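Side-chain contacts in Lys-gingipain W83 (Porphyromonas gingivalis, PDB 6I9A), which cleaves proteins after lysine residues as a secreted cysteine proteinase of a periodontal pathogen, hydrolysing substrates such as haemoglobin, collagen and immunoglobulins: residues 134-139 with 360-365; 264-267 with 272-275. One frame throughout, in Å; residues are numbered along the deposited sequence. Where two conformers were deposited one is given.

Contact 1: residues 134-139 with 360-365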
loop_
_atom_site.group_PDB
_atom_site.type_symbol
_atom_site.label_atom_id
_atom_site.label_comp_id
_atom_site.label_asym_id
_atom_site.label_seq_id
_atom_site.Cartn_x
_atom_site.Cartn_y
_atom_site.Cartn_z
ATOM N N ASP A 134 -0.995 -14.652 -3.503
ATOM C CA ASP A 134 -1.960 -15.443 -2.707
ATOM C C ASP A 134 -2.309 -14.746 -1.396
ATOM O O ASP A 134 -3.445 -14.809 -0.894
ATOM C CB ASP A 134 -1.382 -16.815 -2.438
ATOM C CG ASP A 134 -1.342 -17.700 -3.670
ATOM O OD1 ASP A 134 -2.060 -17.405 -4.669
ATOM O OD2 ASP A 134 -0.620 -18.716 -3.638
ATOM N N LYS A 135 -1.327 -14.054 -0.792
ATOM C CA LYS A 135 -1.608 -13.316 0.454
ATOM C C LYS A 135 -2.508 -12.129 0.191
ATOM O O LYS A 135 -3.440 -11.836 0.933
ATOM C CB LYS A 135 -0.301 -12.873 1.114
ATOM C CG LYS A 135 0.492 -14.107 1.644
ATOM C CD LYS A 135 1.781 -13.710 2.384
ATOM C CE LYS A 135 2.869 -13.339 1.428
ATOM N NZ LYS A 135 4.141 -12.996 2.163
ATOM N N VAL A 136 -2.217 -11.387 -0.898
ATOM C CA VAL A 136 -3.069 -10.241 -1.277
ATOM C C VAL A 136 -4.503 -10.678 -1.524
ATOM O O VAL A 136 -5.428 -10.052 -1.042
ATOM C CB VAL A 136 -2.497 -9.542 -2.525
ATOM C CG1 VAL A 136 -3.481 -8.518 -3.059
ATOM C CG2 VAL A 136 -1.146 -8.921 -2.196
ATOM N N LEU A 137 -4.691 -11.781 -2.265
ATOM C CA LEU A 137 -6.034 -12.254 -2.616
ATOM C C LEU A 137 -6.803 -12.650 -1.356
ATOM O O LEU A 137 -7.982 -12.312 -1.213
ATOM C CB LEU A 137 -5.941 -13.462 -3.577
ATOM C CG LEU A 137 -5.452 -13.149 -4.994
ATOM C CD1 LEU A 137 -5.277 -14.415 -5.810
ATOM C CD2 LEU A 137 -6.463 -12.244 -5.699
ATOM N N MET A 138 -6.147 -13.380 -0.442
ATOM C CA MET A 138 -6.859 -13.776 0.773
ATOM C C MET A 138 -7.253 -12.557 1.586
ATOM O O MET A 138 -8.365 -12.447 2.111
ATOM C CB MET A 138 -5.991 -14.705 1.619
ATOM C CG MET A 138 -6.653 -14.976 2.957
ATOM S SD MET A 138 -6.045 -16.415 3.848
ATOM C CE MET A 138 -6.838 -17.725 2.845
ATOM N N TYR A 139 -6.333 -11.569 1.666
ATOM C CA TYR A 139 -6.625 -10.396 2.468
ATOM C C TYR A 139 -7.745 -9.553 1.863
ATOM O O TYR A 139 -8.719 -9.182 2.543
ATOM C CB TYR A 139 -5.337 -9.548 2.608
ATOM C CG TYR A 139 -5.512 -8.376 3.552
ATOM C CD1 TYR A 139 -5.308 -8.530 4.931
ATOM C CD2 TYR A 139 -5.887 -7.118 3.077
ATOM C CE1 TYR A 139 -5.479 -7.477 5.795
ATOM C CE2 TYR A 139 -6.056 -6.048 3.944
ATOM C CZ TYR A 139 -5.816 -6.225 5.293
ATOM O OH TYR A 139 -5.957 -5.159 6.141
ATOM N N LEU A 360 6.987 -2.303 -1.080
ATOM C CA LEU A 360 7.256 -3.641 -1.641
ATOM C C LEU A 360 6.005 -4.482 -1.359
ATOM O O LEU A 360 5.369 -4.354 -0.303
ATOM C CB LEU A 360 8.505 -4.267 -1.021
ATOM C CG LEU A 360 9.794 -3.547 -1.456
ATOM C CD1 LEU A 360 10.942 -3.802 -0.476
ATOM C CD2 LEU A 360 10.196 -4.008 -2.870
ATOM N N GLY A 361 5.617 -5.308 -2.330
ATOM C CA GLY A 361 4.305 -5.936 -2.254
ATOM C C GLY A 361 3.243 -4.982 -2.798
ATOM O O GLY A 361 3.550 -4.091 -3.594
ATOM N N ASP A 362 1.972 -5.193 -2.450
ATOM C CA ASP A 362 0.886 -4.539 -3.175
ATOM C C ASP A 362 0.403 -3.279 -2.473
ATOM O O ASP A 362 -0.357 -3.301 -1.493
ATOM C CB ASP A 362 -0.253 -5.549 -3.354
ATOM C CG ASP A 362 -1.387 -5.028 -4.235
ATOM O OD1 ASP A 362 -1.368 -3.820 -4.582
ATOM O OD2 ASP A 362 -2.267 -5.844 -4.612
ATOM N N GLY A 363 0.821 -2.142 -3.022
ATOM C CA GLY A 363 0.464 -0.836 -2.498
ATOM C C GLY A 363 -0.965 -0.398 -2.756
ATOM O O GLY A 363 -1.462 0.570 -2.160
ATOM N N SER A 364 -1.677 -1.143 -3.637
ATOM C CA SER A 364 -3.076 -0.821 -3.950
ATOM C C SER A 364 -4.067 -1.429 -2.980
ATOM O O SER A 364 -5.257 -1.147 -3.067
ATOM C CB SER A 364 -3.431 -1.203 -5.387
ATOM O OG SER A 364 -3.553 -2.610 -5.551
ATOM N N VAL A 365 -3.600 -2.260 -2.034
ATOM C CA VAL A 365 -4.505 -2.822 -1.006
ATOM C C VAL A 365 -5.021 -1.674 -0.150
ATOM O O VAL A 365 -4.277 -0.725 0.198
ATOM C CB VAL A 365 -3.737 -3.850 -0.149
ATOM C CG1 VAL A 365 -4.558 -4.275 1.080
ATOM C CG2 VAL A 365 -3.336 -5.071 -0.974
#
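Helix 126-141 and the turn that follows strand 357-361 approach most closely at Val136 and Asp362, whose CA atoms lie 7.2 Å apart, and only side chains bridge that distance. Val136 spreads its two methyls over Asp362. CG1, anti to the backbone N (chi1 170°), packs 3.3 Å from Asp362 OD2, while CG2 sits 3.7 Å from Asp362 CB, and the two side chains cross at about a right angle. One methyl thus lies against a carboxylate oxygen and the other against CB, and both buried oxygens have polar partners as well. Asp362 OD2 makes a salt bridge with Lys35 NZ and accepts from Trp31 NE1, both on helix 25-37. Asp362 OD1 is gripped twice from its own turn: Ser364 OG binds it on the syn side at 2.7 Å, and Ser364 N binds on the anti side at 2.9 Å. The second bond makes an Asx turn, set within a type I beta turn from Asp362 to Val365, and together these grips restrain the rotation of the buried carboxylate. The turn leaves the antiparallel edge strand of the six-stranded sheet in the caspase-like catalytic domain, close to strand 117-121 of the neighbouring four-stranded sheet. Helix 126-141 thus packs where the two sheets come together. One helical turn beyond Val136, Tyr139 carries the contact onto Val365. Val365 CG1 comes obliquely to the ring, equally near Tyr139 CD2 and Tyr139 CE2 at 3.7 Å. The other methyl, Val365 CG2, points back to Val136 CG1 at 4.0 Å, which places Val365 against both helix residues. The Tyr139 ring also meets those of Tyr274 and Tyr368, with planes inclined by about 30° in each case.

Contact 2: residues 264-267 with 272-275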
loop_
_atom_site.group_PDB
_atom_site.type_symbol
_atom_site.label_atom_id
_atom_site.label_comp_id
_atom_site.label_asym_id
_atom_site.label_seq_id
_atom_site.Cartn_x
_atom_site.Cartn_y
_atom_site.Cartn_z
ATOM N N VAL A 264 12.019 -10.101 1.519
ATOM C CA VAL A 264 11.741 -11.407 2.150
ATOM C C VAL A 264 10.372 -11.413 2.808
ATOM O O VAL A 264 9.641 -12.412 2.687
ATOM C CB VAL A 264 12.867 -11.745 3.157
ATOM C CG1 VAL A 264 12.548 -13.019 3.946
ATOM C CG2 VAL A 264 14.194 -11.930 2.416
ATOM N N ILE A 265 10.002 -10.347 3.516
ATOM C CA ILE A 265 8.766 -10.392 4.294
ATOM C C ILE A 265 7.540 -10.500 3.371
ATOM O O ILE A 265 6.510 -11.030 3.809
ATOM C CB ILE A 265 8.683 -9.190 5.268
ATOM C CG1 ILE A 265 7.811 -9.533 6.477
ATOM C CG2 ILE A 265 8.226 -7.881 4.546
ATOM C CD1 ILE A 265 7.938 -8.443 7.596
ATOM N N THR A 266 7.658 -10.019 2.109
ATOM C CA THR A 266 6.561 -10.151 1.170
ATOM C C THR A 266 6.680 -11.441 0.368
ATOM O O THR A 266 5.646 -12.034 0.049
ATOM C CB THR A 266 6.471 -8.921 0.289
ATOM O OG1 THR A 266 7.747 -8.616 -0.327
ATOM C CG2 THR A 266 5.959 -7.740 1.042
ATOM N N ARG A 267 7.895 -11.910 0.032
ATOM C CA ARG A 267 8.065 -13.136 -0.779
ATOM C C ARG A 267 7.729 -14.417 -0.020
ATOM O O ARG A 267 7.420 -15.412 -0.673
ATOM C CB ARG A 267 9.508 -13.250 -1.276
ATOM C CG ARG A 267 9.886 -12.207 -2.296
ATOM C CD ARG A 267 11.365 -12.270 -2.565
ATOM N NE ARG A 267 11.679 -11.302 -3.615
ATOM C CZ ARG A 267 12.853 -11.222 -4.237
ATOM N NH1 ARG A 267 13.867 -12.009 -3.868
ATOM N NH2 ARG A 267 13.042 -10.313 -5.190
ATOM N N GLY A 272 4.255 -14.062 6.856
ATOM C CA GLY A 272 4.740 -12.703 6.596
ATOM C C GLY A 272 3.634 -11.748 6.156
ATOM O O GLY A 272 2.480 -11.798 6.619
ATOM N N ALA A 273 4.043 -10.800 5.286
ATOM C CA ALA A 273 3.234 -9.634 4.924
ATOM C C ALA A 273 2.657 -9.697 3.527
ATOM O O ALA A 273 3.242 -10.334 2.647
ATOM C CB ALA A 273 4.179 -8.394 4.998
ATOM N N TYR A 274 1.577 -8.926 3.298
ATOM C CA TYR A 274 1.121 -8.697 1.918
ATOM C C TYR A 274 1.725 -7.410 1.332
ATOM O O TYR A 274 1.733 -7.240 0.111
ATOM C CB TYR A 274 -0.412 -8.648 1.846
ATOM C CG TYR A 274 -1.040 -7.525 2.630
ATOM C CD1 TYR A 274 -1.046 -6.222 2.130
ATOM C CD2 TYR A 274 -1.595 -7.743 3.891
ATOM C CE1 TYR A 274 -1.642 -5.180 2.842
ATOM C CE2 TYR A 274 -2.188 -6.698 4.617
ATOM C CZ TYR A 274 -2.163 -5.414 4.105
ATOM O OH TYR A 274 -2.737 -4.363 4.760
ATOM N N ALA A 275 2.289 -6.534 2.177
ATOM C CA ALA A 275 2.944 -5.303 1.720
ATOM C C ALA A 275 3.858 -4.860 2.840
ATOM O O ALA A 275 3.634 -5.122 4.029
ATOM C CB ALA A 275 1.934 -4.222 1.401
#
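This contact closes the beta-alpha-beta unit formed by strand 242-247, helix 261-267 and strand 273-279, at the point where the chain leaves the helix and returns to the sheet. Ala273 N donates to Ile265 O at 2.9 Å with a nearly straight N-H...O angle of 171°, tying the start of the strand to the last turn of the helix. Just before it, Gly272 brings its CA to 3.7 Å from the same Ile265 O; its positive phi of 71° by itself favours glycine, and a CB here would run into that oxygen. Ile265 CG1 and CG2 both reach Ala273 CB at 4.1 Å, and Phe242 on the neighbouring strand touches Ile265 and Ala273 alike. Thr266 divides its side chain by polarity. OG1 stands between the backbone N and the carbonyl carbon (chi1 52°), turned back along the helix to hydrogen-bond Gly262 O and Glu263 O. Glu263 is a calcium ligand, so the helix that packs here also supplies part of that metal site. The methyl takes the strand side: Thr266 CG2 rests against backbone, 3.9 Å from Ala275 CA and 4.0 Å from Ala275 C.

How the contacts relate
The centres of contacts 1 and 2 lie 9 Å apart within the C25 peptidase domain. Contact 2 is local, spanning a short loop, and falls inside the long chain excursion that contact 1 closes between residues 139 and 360. Strands 273-279 and 357-361 are antiparallel neighbours in the six-stranded sheet, so both contacts reach the same sheet. Lys135 joins them directly: its NZ lies 2.8 Å from Thr266 O and 2.9 Å from Ala273 O, hydrogen-bonding both segments of contact 2. Val365 CG1 also packs 3.5 Å from Tyr274 CE1. Helix 126-141 is thereby fastened to both the beta-alpha-beta unit and the turn that follows strand 357-361.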